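Local coordinates for Trm112p-like protein (Encephalitozoon cuniculi, PDB 3Q87) that probably activates partner methyltransferases as a zinc-binding Trm112 hub subunit, here bound to the Mtq2 enzyme that methylates translation termination factor eRF1, at residues K10-S15 against V119-S124. Residues are numbered along the deposited sequence; the frame is centred on the assembly and turned at random.
Sequences KCKRCS and VDTVES. With ZN (zinc ion), chain C.
Arg-13 and Glu-123 form a two-pronged, end-on salt bridge at the protein surface. Arg-13 NH1 gives its hydrogen to Glu-123 OE1 at 3.1 Å. This bond lies in the guanidinium plane and uses the syn lone pair of OE1. The second prong, Arg-13 NH2 to Glu-123 OE2, is shorter at 2.6 Å but more bent, with OE2 met from above the carboxylate plane. The two flat groups are accordingly turned 32° against each other. Bends at chi3 of Arg-13 (-80°) and at chi2 of Glu-123 bring the charged ends together.

Lys-12 reaches residues 119-124 with a chain extended beyond CG. Its NZ makes a weak hydrogen bond to Val-119 O at 3.4 Å and has a stronger partner in Thr-118 O. One water accepts from Lys-12 NZ, donates to Val-119 O and bonds to Thr-121 OG1 at 2.6 Å. The one apolar touch is tip to tip, Lys-12 CE against Thr-121 CG2 at 3.9 Å.

The 10-15 loop carries two of the zinc ligands. Cys-11 SG and Cys-14 SG each bind it at 2.4 Å, and Cys-102 and Cys-105 complete the Cys4 site. The backbone N-H groups of Arg-13 and Cys-14 both hydrogen-bond to Cys-11 SG, that of Cys-14 almost straight at 176°, as in zinc knuckles. These bonds probably soften the negative charge on the thiolate.

On the methyltransferase chain, Arg-67 forms a salt bridge with Asp-120, and Cys-72 packs against Lys-12, so this edge of the contact forms part of the interface with Mtq2. The contact links the zinc loop before strand 20-24 to the C-terminal tail after strand 115-117. Arg-13 also packs on Cys-105, while Lys-12 and Thr-121 both touch Tyr-109 of strand 108-112.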
loop_
_atom_site.group_PDB
_atom_site.type_symbol
_atom_site.label_atom_id
_atom_site.label_comp_id
_atom_site.label_asym_id
_atom_site.label_seq_id
_atom_site.Cartn_x
_atom_site.Cartn_y
_atom_site.Cartn_z
ATOM N N LYS A 10 -2.026 -1.799 -9.560
ATOM C CA LYS A 10 -2.464 -2.560 -10.720
ATOM C C LYS A 10 -3.961 -2.384 -10.934
ATOM O O LYS A 10 -4.687 -1.978 -10.020
ATOM C CB LYS A 10 -2.139 -4.044 -10.552
ATOM C CG LYS A 10 -3.000 -4.768 -9.506
ATOM C CD LYS A 10 -2.670 -6.254 -9.466
ATOM C CE LYS A 10 -3.612 -7.036 -8.562
ATOM N NZ LYS A 10 -4.938 -7.247 -9.197
ATOM N N CYS A 11 -4.418 -2.685 -12.143
ATOM C CA CYS A 11 -5.839 -2.656 -12.432
ATOM C C CYS A 11 -6.523 -3.721 -11.606
ATOM O O CYS A 11 -6.059 -4.862 -11.523
ATOM C CB CYS A 11 -6.112 -2.903 -13.913
ATOM S SG CYS A 11 -7.867 -3.086 -14.256
ATOM N N LYS A 12 -7.628 -3.358 -10.982
ATOM C CA LYS A 12 -8.253 -4.273 -10.042
ATOM C C LYS A 12 -9.222 -5.221 -10.748
ATOM O O LYS A 12 -9.790 -6.114 -10.123
ATOM C CB LYS A 12 -8.966 -3.495 -8.940
ATOM C CG LYS A 12 -10.244 -2.813 -9.408
ATOM C CD LYS A 12 -10.976 -2.171 -8.251
ATOM C CE LYS A 12 -12.153 -1.348 -8.747
ATOM N NZ LYS A 12 -12.827 -0.678 -7.595
ATOM N N ARG A 13 -9.404 -5.019 -12.048
ATOM C CA ARG A 13 -10.347 -5.815 -12.826
ATOM C C ARG A 13 -9.621 -6.850 -13.700
ATOM O O ARG A 13 -9.990 -8.028 -13.725
ATOM C CB ARG A 13 -11.195 -4.903 -13.711
ATOM C CG ARG A 13 -11.850 -5.648 -14.861
ATOM C CD ARG A 13 -12.267 -4.682 -15.952
ATOM N NE ARG A 13 -13.516 -4.039 -15.593
ATOM C CZ ARG A 13 -13.878 -2.819 -15.960
ATOM N NH1 ARG A 13 -13.084 -2.069 -16.712
ATOM N NH2 ARG A 13 -15.056 -2.356 -15.564
ATOM N N CYS A 14 -8.587 -6.411 -14.413
ATOM C CA CYS A 14 -7.763 -7.333 -15.186
ATOM C C CYS A 14 -7.018 -8.306 -14.264
ATOM O O CYS A 14 -6.467 -7.913 -13.242
ATOM C CB CYS A 14 -6.805 -6.568 -16.108
ATOM S SG CYS A 14 -7.674 -5.603 -17.390
ATOM N N SER A 15 -7.033 -9.584 -14.621
ATOM C CA SER A 15 -6.482 -10.635 -13.775
ATOM C C SER A 15 -5.015 -10.875 -14.107
ATOM O O SER A 15 -4.409 -11.836 -13.644
ATOM C CB SER A 15 -7.268 -11.919 -14.000
ATOM O OG SER A 15 -7.335 -12.181 -15.389
ATOM N N VAL A 119 -11.488 2.843 -5.560
ATOM C CA VAL A 119 -12.775 2.271 -5.186
ATOM C C VAL A 119 -13.841 2.861 -6.087
ATOM O O VAL A 119 -14.563 2.131 -6.739
ATOM C CB VAL A 119 -13.136 2.543 -3.703
ATOM C CG1 VAL A 119 -14.499 1.920 -3.352
ATOM C CG2 VAL A 119 -12.053 2.000 -2.784
ATOM N N ASP A 120 -13.922 4.188 -6.130
ATOM C CA ASP A 120 -14.891 4.867 -6.983
ATOM C C ASP A 120 -14.258 5.165 -8.340
ATOM O O ASP A 120 -13.680 6.228 -8.564
ATOM C CB ASP A 120 -15.409 6.145 -6.320
ATOM C CG ASP A 120 -16.176 5.862 -5.029
ATOM O OD1 ASP A 120 -16.819 4.795 -4.934
ATOM O OD2 ASP A 120 -16.137 6.709 -4.107
ATOM N N THR A 121 -14.360 4.194 -9.232
ATOM C CA THR A 121 -13.666 4.248 -10.504
ATOM C C THR A 121 -14.527 4.832 -11.626
ATOM O O THR A 121 -15.729 5.018 -11.475
ATOM C CB THR A 121 -13.197 2.860 -10.912
ATOM O OG1 THR A 121 -14.307 1.951 -10.868
ATOM C CG2 THR A 121 -12.119 2.377 -9.965
ATOM N N VAL A 122 -13.881 5.109 -12.754
ATOM C CA VAL A 122 -14.549 5.587 -13.953
ATOM C C VAL A 122 -14.228 4.621 -15.093
ATOM O O VAL A 122 -13.142 4.059 -15.142
ATOM C CB VAL A 122 -14.033 6.993 -14.340
ATOM C CG1 VAL A 122 -14.855 7.573 -15.457
ATOM C CG2 VAL A 122 -14.066 7.915 -13.141
ATOM N N GLU A 123 -15.176 4.425 -16.004
ATOM C CA GLU A 123 -14.925 3.673 -17.230
ATOM C C GLU A 123 -14.601 4.618 -18.377
ATOM O O GLU A 123 -15.172 5.696 -18.473
ATOM C CB GLU A 123 -16.157 2.862 -17.611
ATOM C CG GLU A 123 -16.605 1.868 -16.560
ATOM C CD GLU A 123 -15.580 0.791 -16.311
ATOM O OE1 GLU A 123 -14.734 0.546 -17.202
ATOM O OE2 GLU A 123 -15.614 0.183 -15.218
ATOM N N SER A 124 -13.710 4.207 -19.270
ATOM C CA SER A 124 -13.339 5.061 -20.384
ATOM C C SER A 124 -13.547 4.355 -21.706
ATOM O O SER A 124 -13.413 4.965 -22.765
ATOM C CB SER A 124 -11.875 5.492 -20.274
ATOM O OG SER A 124 -10.998 4.418 -20.579
HETATM ZN ZN ZN C . -7.787 -3.292 -16.601
HETATM O O HOH W 1 -15.244 0.314 -9.111
#